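PDB 3R44: fatty acyl CoA synthetase FADD13 (FATTY-ACYL-CoA SYNTHETASE), which is an AMP-binding enzyme of the ANL superfamily, with a large N-terminal part and a smaller C-terminal domain. Local coordinates for residues A267-N270 with F271-Q274; V250-L253 with I254-R258; F109-D113 with S114-V118; A225-T228 with V229-A233; T505-R508 with E509-A513. All coordinates share one frame; numbering follows the deposited sequence.

Contact 1 (A267-N270 with F271-Q274)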
loop_
_atom_site.group_PDB
_atom_site.type_symbol
_atom_site.label_atom_id
_atom_site.label_comp_id
_atom_site.label_asym_id
_atom_site.label_seq_id
_atom_site.Cartn_x
_atom_site.Cartn_y
_atom_site.Cartn_z
ATOM N N ALA A 267 3.386 -2.270 -13.406
ATOM C CA ALA A 267 3.057 -3.456 -14.253
ATOM C C ALA A 267 1.773 -3.228 -15.034
ATOM O O ALA A 267 1.678 -3.605 -16.209
ATOM C CB ALA A 267 2.929 -4.787 -13.417
ATOM N N ILE A 268 0.768 -2.686 -14.355
ATOM C CA ILE A 268 -0.568 -2.435 -14.927
ATOM C C ILE A 268 -0.440 -1.476 -16.077
ATOM O O ILE A 268 -0.997 -1.726 -17.120
ATOM C CB ILE A 268 -1.602 -1.875 -13.876
ATOM C CG1 ILE A 268 -2.206 -3.001 -13.085
ATOM C CG2 ILE A 268 -2.786 -1.037 -14.529
ATOM C CD1 ILE A 268 -3.118 -2.510 -11.914
ATOM N N LEU A 269 0.300 -0.374 -15.878
ATOM C CA LEU A 269 0.436 0.592 -16.907
ATOM C C LEU A 269 1.235 0.041 -18.098
ATOM O O LEU A 269 0.973 0.408 -19.235
ATOM C CB LEU A 269 1.132 1.836 -16.397
ATOM C CG LEU A 269 0.283 2.651 -15.382
ATOM C CD1 LEU A 269 0.853 4.011 -15.313
ATOM C CD2 LEU A 269 -1.203 2.712 -15.800
ATOM N N ASN A 270 2.207 -0.818 -17.818
ATOM C CA ASN A 270 2.921 -1.490 -18.870
ATOM C C ASN A 270 2.002 -2.421 -19.663
ATOM O O ASN A 270 1.983 -2.384 -20.923
ATOM C CB ASN A 270 4.077 -2.269 -18.268
ATOM C CG ASN A 270 5.014 -2.769 -19.304
ATOM O OD1 ASN A 270 5.415 -3.963 -19.285
ATOM N ND2 ASN A 270 5.372 -1.895 -20.254
ATOM N N PHE A 271 1.204 -3.249 -18.987
ATOM C CA PHE A 271 0.301 -4.100 -19.754
ATOM C C PHE A 271 -0.699 -3.327 -20.575
ATOM O O PHE A 271 -0.995 -3.710 -21.718
ATOM C CB PHE A 271 -0.396 -5.111 -18.848
ATOM C CG PHE A 271 0.563 -6.063 -18.201
ATOM C CD1 PHE A 271 1.573 -6.657 -18.957
ATOM C CD2 PHE A 271 0.444 -6.400 -16.858
ATOM C CE1 PHE A 271 2.455 -7.573 -18.374
ATOM C CE2 PHE A 271 1.351 -7.303 -16.278
ATOM C CZ PHE A 271 2.326 -7.872 -17.016
ATOM N N MET A 272 -1.172 -2.214 -20.026
ATOM C CA MET A 272 -2.197 -1.387 -20.642
ATOM C C MET A 272 -1.672 -0.727 -21.924
ATOM O O MET A 272 -2.452 -0.389 -22.841
ATOM C CB MET A 272 -2.713 -0.343 -19.647
ATOM C CG MET A 272 -3.663 -0.997 -18.668
ATOM S SD MET A 272 -4.238 0.152 -17.443
ATOM C CE MET A 272 -5.059 1.440 -18.274
ATOM N N ARG A 273 -0.354 -0.582 -21.992
ATOM C CA ARG A 273 0.300 -0.026 -23.169
ATOM C C ARG A 273 0.397 -1.068 -24.288
ATOM O O ARG A 273 0.531 -0.711 -25.464
ATOM C CB ARG A 273 1.679 0.507 -22.778
ATOM C CG ARG A 273 2.386 1.229 -23.865
ATOM C CD ARG A 273 3.638 0.524 -24.262
ATOM N NE ARG A 273 4.327 1.186 -25.369
ATOM C CZ ARG A 273 3.848 1.318 -26.596
ATOM N NH1 ARG A 273 2.636 0.884 -26.902
ATOM N NH2 ARG A 273 4.587 1.931 -27.511
ATOM N N GLN A 274 0.337 -2.353 -23.937
ATOM C CA GLN A 274 0.517 -3.406 -24.946
ATOM C C GLN A 274 -0.759 -3.885 -25.639
ATOM O O GLN A 274 -0.682 -4.443 -26.766
ATOM C CB GLN A 274 1.276 -4.597 -24.363
ATOM C CG GLN A 274 2.405 -4.243 -23.434
ATOM C CD GLN A 274 3.460 -3.411 -24.121
ATOM O OE1 GLN A 274 3.569 -3.405 -25.366
ATOM N NE2 GLN A 274 4.264 -2.735 -23.335
#
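The F271 ring leans obliquely over the preceding turn: CE2 lies 4.1 Å from A267 CB, while CD2 sits 3.1 Å from A267 O. Two further flat groups, the side-chain amides of N270 and Q274, stand near each other one turn apart with their planes 73° apart. With CG anti to its own carbonyl carbon (chi1 -63°), F271 turns its ring back along the helix to A267, and its backbone N bonds to A267 O at 2.8 Å. Next to it, M272 N reaches I268 O at 3.0 Å, and the two side chains run alongside, M272 SD resting 3.5 Å from I268 CG2. The next bonds along are weaker. N270 O takes three bonds, all weak: from R273 N at 3.1 Å, from Q274 N, and from Q274 NE2 at 3.3 Å, the last made possible by the bent Q274 chain. M272 packs inward on F289 of strand 288-291 and on V250 and I254 of helix 247-256, where W251 NE1 bonds to M272 O. On another flank helix 298-306 meets R273 through L300 and I303, and its Y304 OH bonds to L269 O.

Contact 2 (V250-L253 with I254-R258)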
loop_
_atom_site.group_PDB
_atom_site.type_symbol
_atom_site.label_atom_id
_atom_site.label_comp_id
_atom_site.label_asym_id
_atom_site.label_seq_id
_atom_site.Cartn_x
_atom_site.Cartn_y
_atom_site.Cartn_z
ATOM N N VAL A 250 -9.859 -2.908 -19.685
ATOM C CA VAL A 250 -9.801 -1.666 -18.888
ATOM C C VAL A 250 -9.987 -0.376 -19.690
ATOM O O VAL A 250 -10.644 0.554 -19.224
ATOM C CB VAL A 250 -8.540 -1.631 -18.004
ATOM C CG1 VAL A 250 -7.312 -1.593 -18.829
ATOM C CG2 VAL A 250 -8.575 -0.471 -16.942
ATOM N N TRP A 251 -9.464 -0.321 -20.912
ATOM C CA TRP A 251 -9.587 0.923 -21.683
ATOM C C TRP A 251 -11.041 1.168 -22.047
ATOM O O TRP A 251 -11.471 2.301 -22.072
ATOM C CB TRP A 251 -8.699 0.942 -22.926
ATOM C CG TRP A 251 -7.229 1.165 -22.625
ATOM C CD1 TRP A 251 -6.240 0.254 -22.758
ATOM C CD2 TRP A 251 -6.614 2.351 -22.102
ATOM N NE1 TRP A 251 -5.036 0.791 -22.372
ATOM C CE2 TRP A 251 -5.238 2.061 -21.925
ATOM C CE3 TRP A 251 -7.090 3.598 -21.708
ATOM C CZ2 TRP A 251 -4.323 3.001 -21.442
ATOM C CZ3 TRP A 251 -6.173 4.546 -21.219
ATOM C CH2 TRP A 251 -4.817 4.236 -21.083
ATOM N N SER A 252 -11.780 0.116 -22.380
ATOM C CA SER A 252 -13.203 0.238 -22.684
ATOM C C SER A 252 -13.940 0.827 -21.493
ATOM O O SER A 252 -14.874 1.595 -21.626
ATOM C CB SER A 252 -13.799 -1.147 -22.979
ATOM O OG SER A 252 -15.144 -1.032 -23.398
ATOM N N LEU A 253 -13.527 0.407 -20.314
ATOM C CA LEU A 253 -14.191 0.795 -19.099
ATOM C C LEU A 253 -13.879 2.256 -18.878
ATOM O O LEU A 253 -14.764 3.027 -18.492
ATOM C CB LEU A 253 -13.668 -0.058 -17.931
ATOM C CG LEU A 253 -14.161 0.357 -16.539
ATOM C CD1 LEU A 253 -15.702 0.482 -16.502
ATOM C CD2 LEU A 253 -13.631 -0.592 -15.406
ATOM N N ILE A 254 -12.620 2.626 -19.099
ATOM C CA ILE A 254 -12.150 4.004 -18.921
ATOM C C ILE A 254 -12.916 4.970 -19.868
ATOM O O ILE A 254 -13.342 6.075 -19.475
ATOM C CB ILE A 254 -10.625 4.066 -19.139
ATOM C CG1 ILE A 254 -9.888 3.617 -17.872
ATOM C CG2 ILE A 254 -10.150 5.451 -19.599
ATOM C CD1 ILE A 254 -8.379 3.417 -18.094
ATOM N N VAL A 255 -13.160 4.503 -21.077
ATOM C CA VAL A 255 -13.941 5.280 -22.048
ATOM C C VAL A 255 -15.413 5.345 -21.708
ATOM O O VAL A 255 -15.965 6.466 -21.621
ATOM C CB VAL A 255 -13.712 4.787 -23.483
ATOM C CG1 VAL A 255 -14.593 5.526 -24.478
ATOM C CG2 VAL A 255 -12.225 4.970 -23.866
ATOM N N GLU A 256 -16.051 4.185 -21.539
ATOM C CA GLU A 256 -17.475 4.093 -21.250
ATOM C C GLU A 256 -17.879 4.874 -20.008
ATOM O O GLU A 256 -18.973 5.441 -19.980
ATOM C CB GLU A 256 -17.974 2.644 -21.099
ATOM C CG GLU A 256 -17.851 1.818 -22.321
ATOM C CD GLU A 256 -18.652 2.351 -23.503
ATOM O OE1 GLU A 256 -19.742 2.936 -23.296
ATOM O OE2 GLU A 256 -18.196 2.163 -24.646
ATOM N N GLU A 257 -17.019 4.937 -19.001
ATOM C CA GLU A 257 -17.380 5.581 -17.727
ATOM C C GLU A 257 -16.685 6.898 -17.533
ATOM O O GLU A 257 -16.706 7.489 -16.444
ATOM C CB GLU A 257 -17.101 4.639 -16.560
ATOM C CG GLU A 257 -18.082 3.513 -16.475
ATOM C CD GLU A 257 -19.566 3.947 -16.373
ATOM O OE1 GLU A 257 -19.940 5.025 -15.840
ATOM O OE2 GLU A 257 -20.396 3.154 -16.832
ATOM N N ARG A 258 -16.118 7.383 -18.626
ATOM C CA ARG A 258 -15.571 8.720 -18.662
ATOM C C ARG A 258 -14.647 8.954 -17.492
ATOM O O ARG A 258 -14.756 9.952 -16.795
ATOM C CB ARG A 258 -16.716 9.750 -18.659
ATOM C CG ARG A 258 -17.788 9.595 -19.801
ATOM C CD ARG A 258 -18.925 10.684 -19.700
ATOM N NE ARG A 258 -19.568 10.747 -18.386
ATOM C CZ ARG A 258 -20.382 9.818 -17.909
ATOM N NH1 ARG A 258 -20.720 8.774 -18.670
ATOM N NH2 ARG A 258 -20.876 9.949 -16.693
HETATM O O HOH W 1 -15.305 1.614 -25.421
#
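I254 carries its CG1 anti to the carbonyl carbon (chi1 -81°) and extends beyond it, which sends CD1 back along the helix between V250 and W251. There CD1 lies 3.8 Å from W251 CE3, oblique to the indole, and 4.1 Å from V250 CG2; all three side chains point the same way. The backbone is regular beneath them, I254 N bonding to V250 O at 2.9 Å and E256 N to S252 O at 2.8 Å. Helix 247-256 then stops in a Schellman motif: R258, with a positive phi of 51°, is the C-prime residue, its N bonds to V255 O, and the next backbone N turns back to I254 O. Just before it, E257 N still reaches L253 O at 3.0 Å. The side chains of this last pair slant across each other, L253 CD1 touching the aliphatic E257 CG at 3.9 Å, while the E257 carboxylate leads off to salt bridges with R43 and R213. A water bridges two further side chains, donating to E256 OE2 at 3.0 Å and making a weak bond with S252 OG. L215 of strand 213-216 packs against V250, L253 and I254, covering the inner flank of the helix, and F278 of helix 276-280 lies against W251.

Contact 3 (F109-D113 with S114-V118)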
loop_
_atom_site.group_PDB
_atom_site.type_symbol
_atom_site.label_atom_id
_atom_site.label_comp_id
_atom_site.label_asym_id
_atom_site.label_seq_id
_atom_site.Cartn_x
_atom_site.Cartn_y
_atom_site.Cartn_z
ATOM N N PHE A 109 -3.528 -16.253 11.997
ATOM C CA PHE A 109 -2.754 -15.373 12.855
ATOM C C PHE A 109 -3.386 -14.010 13.045
ATOM O O PHE A 109 -3.486 -13.492 14.175
ATOM C CB PHE A 109 -1.337 -15.188 12.329
ATOM C CG PHE A 109 -0.552 -14.223 13.136
ATOM C CD1 PHE A 109 0.012 -14.600 14.342
ATOM C CD2 PHE A 109 -0.412 -12.915 12.714
ATOM C CE1 PHE A 109 0.714 -13.663 15.106
ATOM C CE2 PHE A 109 0.264 -11.977 13.461
ATOM C CZ PHE A 109 0.847 -12.355 14.657
ATOM N N ILE A 110 -3.760 -13.402 11.931
ATOM C CA ILE A 110 -4.338 -12.070 11.923
ATOM C C ILE A 110 -5.608 -11.995 12.719
ATOM O O ILE A 110 -5.788 -11.049 13.504
ATOM C CB ILE A 110 -4.605 -11.587 10.459
ATOM C CG1 ILE A 110 -3.253 -11.342 9.807
ATOM C CG2 ILE A 110 -5.494 -10.355 10.420
ATOM C CD1 ILE A 110 -3.351 -10.967 8.217
ATOM N N LEU A 111 -6.484 -13.002 12.531
ATOM C CA LEU A 111 -7.730 -13.091 13.299
ATOM C C LEU A 111 -7.497 -13.208 14.777
ATOM O O LEU A 111 -8.204 -12.568 15.533
ATOM C CB LEU A 111 -8.637 -14.210 12.784
ATOM C CG LEU A 111 -9.146 -14.086 11.342
ATOM C CD1 LEU A 111 -9.941 -15.341 11.033
ATOM C CD2 LEU A 111 -10.059 -12.826 11.157
ATOM N N SER A 112 -6.509 -14.004 15.191
ATOM C CA SER A 112 -6.154 -14.119 16.594
ATOM C C SER A 112 -5.523 -12.900 17.130
ATOM O O SER A 112 -5.828 -12.479 18.243
ATOM C CB SER A 112 -5.131 -15.220 16.845
ATOM O OG SER A 112 -5.687 -16.455 16.544
ATOM N N ASP A 113 -4.568 -12.350 16.390
ATOM C CA ASP A 113 -3.879 -11.192 16.857
ATOM C C ASP A 113 -4.808 -9.971 17.030
ATOM O O ASP A 113 -4.672 -9.195 18.004
ATOM C CB ASP A 113 -2.738 -10.806 15.915
ATOM C CG ASP A 113 -1.852 -9.663 16.487
ATOM O OD1 ASP A 113 -0.909 -9.965 17.257
ATOM O OD2 ASP A 113 -2.054 -8.493 16.138
ATOM N N SER A 114 -5.698 -9.775 16.069
ATOM C CA SER A 114 -6.617 -8.667 16.082
ATOM C C SER A 114 -7.744 -8.857 17.064
ATOM O O SER A 114 -8.411 -7.878 17.408
ATOM C CB SER A 114 -7.219 -8.413 14.712
ATOM O OG SER A 114 -7.957 -9.530 14.252
ATOM N N GLY A 115 -7.993 -10.101 17.450
ATOM C CA GLY A 115 -9.104 -10.455 18.328
ATOM C C GLY A 115 -10.426 -10.119 17.661
ATOM O O GLY A 115 -11.405 -9.672 18.350
ATOM N N SER A 116 -10.458 -10.313 16.335
ATOM C CA SER A 116 -11.668 -10.079 15.552
ATOM C C SER A 116 -12.807 -10.888 16.128
ATOM O O SER A 116 -12.663 -12.085 16.450
ATOM C CB SER A 116 -11.545 -10.464 14.079
ATOM O OG SER A 116 -10.647 -9.560 13.442
ATOM N N LYS A 117 -13.952 -10.233 16.201
ATOM C CA LYS A 117 -15.171 -10.847 16.713
ATOM C C LYS A 117 -16.030 -11.443 15.609
ATOM O O LYS A 117 -16.686 -12.440 15.785
ATOM C CB LYS A 117 -15.938 -9.757 17.456
ATOM C CG LYS A 117 -17.173 -10.166 18.187
ATOM C CD LYS A 117 -17.600 -9.010 19.138
ATOM C CE LYS A 117 -18.895 -9.359 19.872
ATOM N NZ LYS A 117 -18.802 -10.654 20.615
ATOM N N VAL A 118 -16.053 -10.781 14.453
ATOM C CA VAL A 118 -16.890 -11.169 13.341
ATOM C C VAL A 118 -15.995 -11.240 12.145
ATOM O O VAL A 118 -15.130 -10.381 11.992
ATOM C CB VAL A 118 -18.013 -10.115 13.123
ATOM C CG1 VAL A 118 -18.735 -10.302 11.784
ATOM C CG2 VAL A 118 -19.026 -10.174 14.320
#
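I110 O is gripped by two donors from a single residue: S114 OG at 2.8 Å and S114 N at 2.9 Å, which arrive from opposite faces of the carbonyl plane. The serine can do this because OG stands between its own backbone N and carbonyl carbon (chi1 61°), turned back toward the preceding turn. The hydroxyl works in both directions. It gives its proton to I110 O and accepts from S116 OG at 2.8 Å, with S116 N adding a weak bond, so a buried pair of serines is joined and tied to the helix end. Here the chain leaves the helix through a Schellman motif. G115, with phi 63°, is the C-prime residue; S116 N bonds to L111 O at 3.3 Å, lying in the carbonyl plane, while G115 N makes a weak bond to S112 O. The turn brings S116 back against the helix, where its CB lies 4.0 Å from L111 CD2. On the other flank D113 OD2 is held by Y177 of strand 172-178. Helix 104-114 follows strand 94-97 and leads through a short loop into strand 118-121, a parallel crossover in which strand 70-74 lies between the two strands. V96 packs on I110, S114 and S116, A72 packs on L111 and S116, and R70 NE bonds to S114 O at the turn.

Contact 4 (A225-T228 with V229-A233)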
loop_
_atom_site.group_PDB
_atom_site.type_symbol
_atom_site.label_atom_id
_atom_site.label_comp_id
_atom_site.label_asym_id
_atom_site.label_seq_id
_atom_site.Cartn_x
_atom_site.Cartn_y
_atom_site.Cartn_z
ATOM N N ALA A 225 -5.724 1.877 -1.390
ATOM C CA ALA A 225 -7.012 1.760 -2.039
ATOM C C ALA A 225 -8.061 2.193 -1.040
ATOM O O ALA A 225 -9.047 2.842 -1.387
ATOM C CB ALA A 225 -7.268 0.317 -2.536
ATOM N N LEU A 226 -7.874 1.862 0.243
ATOM C CA LEU A 226 -8.810 2.313 1.236
ATOM C C LEU A 226 -8.855 3.839 1.354
ATOM O O LEU A 226 -9.912 4.464 1.423
ATOM C CB LEU A 226 -8.413 1.696 2.595
ATOM C CG LEU A 226 -9.385 1.840 3.706
ATOM C CD1 LEU A 226 -10.797 1.638 3.112
ATOM C CD2 LEU A 226 -8.991 0.804 4.863
ATOM N N THR A 227 -7.696 4.439 1.420
ATOM C CA THR A 227 -7.591 5.901 1.439
ATOM C C THR A 227 -8.261 6.527 0.202
ATOM O O THR A 227 -8.961 7.543 0.340
ATOM C CB THR A 227 -6.131 6.296 1.633
ATOM O OG1 THR A 227 -5.699 5.773 2.901
ATOM C CG2 THR A 227 -5.962 7.819 1.601
ATOM N N THR A 228 -8.128 5.895 -0.984
ATOM C CA THR A 228 -8.787 6.336 -2.230
ATOM C C THR A 228 -10.282 6.323 -2.096
ATOM O O THR A 228 -10.958 7.253 -2.484
ATOM C CB THR A 228 -8.448 5.421 -3.390
ATOM O OG1 THR A 228 -7.052 5.476 -3.602
ATOM C CG2 THR A 228 -9.169 5.774 -4.720
ATOM N N VAL A 229 -10.821 5.279 -1.510
ATOM C CA VAL A 229 -12.276 5.224 -1.301
ATOM C C VAL A 229 -12.748 6.408 -0.421
ATOM O O VAL A 229 -13.749 7.083 -0.688
ATOM C CB VAL A 229 -12.649 3.874 -0.676
ATOM C CG1 VAL A 229 -14.092 3.866 -0.035
ATOM C CG2 VAL A 229 -12.400 2.699 -1.670
ATOM N N ILE A 230 -12.040 6.649 0.673
ATOM C CA ILE A 230 -12.376 7.720 1.608
ATOM C C ILE A 230 -12.188 9.137 1.001
ATOM O O ILE A 230 -13.036 10.015 1.151
ATOM C CB ILE A 230 -11.551 7.609 2.951
ATOM C CG1 ILE A 230 -11.762 6.236 3.628
ATOM C CG2 ILE A 230 -11.898 8.778 3.898
ATOM C CD1 ILE A 230 -13.158 5.839 3.683
ATOM N N PHE A 231 -11.105 9.373 0.295
ATOM C CA PHE A 231 -10.938 10.696 -0.290
ATOM C C PHE A 231 -11.879 10.936 -1.433
ATOM O O PHE A 231 -12.240 12.066 -1.666
ATOM C CB PHE A 231 -9.477 11.124 -0.543
ATOM C CG PHE A 231 -8.864 10.666 -1.855
ATOM C CD1 PHE A 231 -7.663 9.932 -1.837
ATOM C CD2 PHE A 231 -9.431 10.989 -3.075
ATOM C CE1 PHE A 231 -7.030 9.539 -3.061
ATOM C CE2 PHE A 231 -8.814 10.641 -4.288
ATOM C CZ PHE A 231 -7.625 9.902 -4.278
ATOM N N SER A 232 -12.373 9.866 -2.028
ATOM C CA SER A 232 -13.419 9.984 -3.033
ATOM C C SER A 232 -14.693 10.573 -2.419
ATOM O O SER A 232 -15.332 11.474 -3.000
ATOM C CB SER A 232 -13.692 8.649 -3.722
ATOM O OG SER A 232 -12.610 8.319 -4.588
ATOM N N ALA A 233 -15.133 10.048 -1.279
ATOM C CA ALA A 233 -16.278 10.648 -0.606
ATOM C C ALA A 233 -15.989 12.076 -0.140
ATOM O O ALA A 233 -16.837 12.980 -0.215
ATOM C CB ALA A 233 -16.737 9.769 0.568
#
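Hydrogen bonds run regularly from T227 and T228 into the next turn: F231 N meets T227 O at 2.8 Å and S232 N meets T228 O at 3.0 Å. T228 O is shared, since S232 OG also donates to it at 2.9 Å from the opposite face of the carbonyl plane; the buried hydroxyl is satisfied by its own helix. The threonine hydroxyls do the same one turn earlier, T228 OG1 bonding to A224 O and T227 OG1 to V223 O, and T227 OG1 also meets C321 O outside the helix. Aromatic contact is supplied by F231. Its CG takes the crowded position between backbone N and carbonyl carbon (chi1 85°), which sets one ring face against T228 CA in a CH-pi contact, 4.1 Å from the ring centroid and 26° off the normal. W202 of helix 192-205 meets the same ring with its plane at about 20°. Apolar packing spreads outward from there: V229 and I230 rest on Y86 of helix 79-91, and L214, L216 and L239 press from the sheet. This is the central helix of a beta-alpha-beta unit, strand 213-216, helix 223-235 and strand 238-241, with the I230 side chain about 8 Å from the bound histidine.

Contact 5 (T505-R508 with E509-A513)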
loop_
_atom_site.group_PDB
_atom_site.type_symbol
_atom_site.label_atom_id
_atom_site.label_comp_id
_atom_site.label_asym_id
_atom_site.label_seq_id
_atom_site.Cartn_x
_atom_site.Cartn_y
_atom_site.Cartn_z
ATOM N N THR A 505 13.406 -11.012 -4.666
ATOM C CA THR A 505 12.792 -12.273 -4.244
ATOM C C THR A 505 13.235 -13.411 -5.180
ATOM O O THR A 505 13.506 -14.521 -4.752
ATOM C CB THR A 505 11.263 -12.193 -4.304
ATOM O OG1 THR A 505 10.894 -11.729 -5.613
ATOM C CG2 THR A 505 10.732 -11.209 -3.311
ATOM N N VAL A 506 13.311 -13.115 -6.468
ATOM C CA VAL A 506 13.834 -14.089 -7.463
ATOM C C VAL A 506 15.338 -14.379 -7.222
ATOM O O VAL A 506 15.752 -15.557 -7.174
ATOM C CB VAL A 506 13.536 -13.669 -8.911
ATOM C CG1 VAL A 506 14.165 -14.685 -9.904
ATOM C CG2 VAL A 506 11.963 -13.576 -9.126
ATOM N N LEU A 507 16.128 -13.329 -6.981
ATOM C CA LEU A 507 17.508 -13.547 -6.633
ATOM C C LEU A 507 17.662 -14.485 -5.478
ATOM O O LEU A 507 18.488 -15.382 -5.552
ATOM C CB LEU A 507 18.211 -12.263 -6.287
ATOM C CG LEU A 507 18.695 -11.460 -7.490
ATOM C CD1 LEU A 507 19.140 -10.043 -6.959
ATOM C CD2 LEU A 507 19.862 -12.138 -8.255
ATOM N N ARG A 508 16.896 -14.280 -4.392
ATOM C CA ARG A 508 17.004 -15.139 -3.207
ATOM C C ARG A 508 16.655 -16.593 -3.538
ATOM O O ARG A 508 17.298 -17.504 -3.022
ATOM C CB ARG A 508 16.093 -14.663 -2.030
ATOM C CG ARG A 508 16.487 -13.324 -1.446
ATOM C CD ARG A 508 15.510 -12.844 -0.343
ATOM N NE ARG A 508 15.837 -11.453 -0.105
ATOM C CZ ARG A 508 15.119 -10.399 -0.470
ATOM N NH1 ARG A 508 13.927 -10.531 -1.066
ATOM N NH2 ARG A 508 15.620 -9.191 -0.217
ATOM N N GLU A 509 15.676 -16.788 -4.431
ATOM C CA GLU A 509 15.304 -18.102 -4.909
ATOM C C GLU A 509 16.425 -18.728 -5.716
ATOM O O GLU A 509 16.721 -19.913 -5.594
ATOM C CB GLU A 509 14.100 -18.004 -5.855
ATOM C CG GLU A 509 12.719 -17.933 -5.221
ATOM C CD GLU A 509 11.623 -17.594 -6.272
ATOM O OE1 GLU A 509 11.735 -18.043 -7.448
ATOM O OE2 GLU A 509 10.667 -16.862 -5.926
ATOM N N GLN A 510 16.989 -17.945 -6.617
ATOM C CA GLN A 510 18.043 -18.435 -7.485
ATOM C C GLN A 510 19.209 -18.961 -6.675
ATOM O O GLN A 510 19.675 -20.099 -6.903
ATOM C CB GLN A 510 18.517 -17.310 -8.392
ATOM C CG GLN A 510 17.605 -17.014 -9.586
ATOM C CD GLN A 510 18.103 -15.863 -10.403
ATOM O OE1 GLN A 510 18.961 -15.105 -9.962
ATOM N NE2 GLN A 510 17.601 -15.736 -11.613
ATOM N N TYR A 511 19.689 -18.153 -5.736
ATOM C CA TYR A 511 20.847 -18.508 -4.977
ATOM C C TYR A 511 20.617 -19.320 -3.691
ATOM O O TYR A 511 21.578 -19.639 -2.996
ATOM C CB TYR A 511 21.763 -17.285 -4.782
ATOM C CG TYR A 511 22.173 -16.790 -6.129
ATOM C CD1 TYR A 511 23.155 -17.469 -6.866
ATOM C CD2 TYR A 511 21.545 -15.688 -6.704
ATOM C CE1 TYR A 511 23.494 -17.063 -8.152
ATOM C CE2 TYR A 511 21.878 -15.262 -7.991
ATOM C CZ TYR A 511 22.888 -15.953 -8.705
ATOM O OH TYR A 511 23.224 -15.542 -9.991
ATOM N N SER A 512 19.387 -19.775 -3.443
ATOM C CA SER A 512 19.160 -20.675 -2.328
ATOM C C SER A 512 19.960 -21.965 -2.535
ATOM O O SER A 512 20.310 -22.609 -1.561
ATOM C CB SER A 512 17.676 -21.041 -2.133
ATOM O OG SER A 512 17.261 -21.849 -3.209
ATOM N N ALA A 513 20.289 -22.303 -3.785
ATOM C CA ALA A 513 21.074 -23.530 -4.045
ATOM C C ALA A 513 22.537 -23.439 -3.592
ATOM O O ALA A 513 23.244 -24.452 -3.614
ATOM C CB ALA A 513 21.030 -23.885 -5.516
#
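V506 O receives Q510 N at 2.7 Å in a bond with an N-H...O angle of 162°, and one residue on, Y511 N reaches L507 O at 3.0 Å with an angle of 168°. E509 N completes the run with a longer bond to T505 O at 3.2 Å. Just beyond, S512 OG, set in the tight position between its backbone N and carbonyl carbon, turns back to bond E509 O at 3.1 Å. The charged end of R508 leaves the helix altogether for a salt bridge with D414, and the methyl CG2 of T505 sits in plane at the edge of its guanidinium. Packing centres on L507. Its CD2 lies in plane at the edge of the Y511 ring, 3.7 Å from CE2, with the two side chains alongside and pointing the same way. The same methyl is 3.5 Å from Q510 OE1, for the extended Q510 chain slants across both L507 and V506, bringing NE2 to 4.0 Å from V506 CG1. Toward the protein, L507 and Y511 rest on strands 438-448 and 454-461, through A442, I444, L446 and I458, and P495 covers V506, L507 and Q510. The chemistry is that of an amphipathic surface helix: L507 and the Y511 ring seat it on strands 438-448 and 454-461, while E509, Q510 and S512 belong to the exposed side, S512 OG turned back onto the backbone.

From the N terminus, contact 3 comes first, ending helix 104-114 beside the four-stranded parallel sheet. Contact 4 follows in the helix between strands 213-216 and 238-241 of the nine-stranded sheet; contact 2 then closes helix 247-256, and contact 1 lies in helix 266-274. Contact 5 is far along, in the C-terminal helix 504-511. All five are local, each within one continuous stretch, so they run in series and none closes a long loop, nests or crosses. Contacts 1 and 2 alone touch, through M272 with V250, W251 and I254, joining the helices that precede and follow strand 261-264 in sequence. Contact 5 stands apart, its centre about 27 Å from that of contact 1.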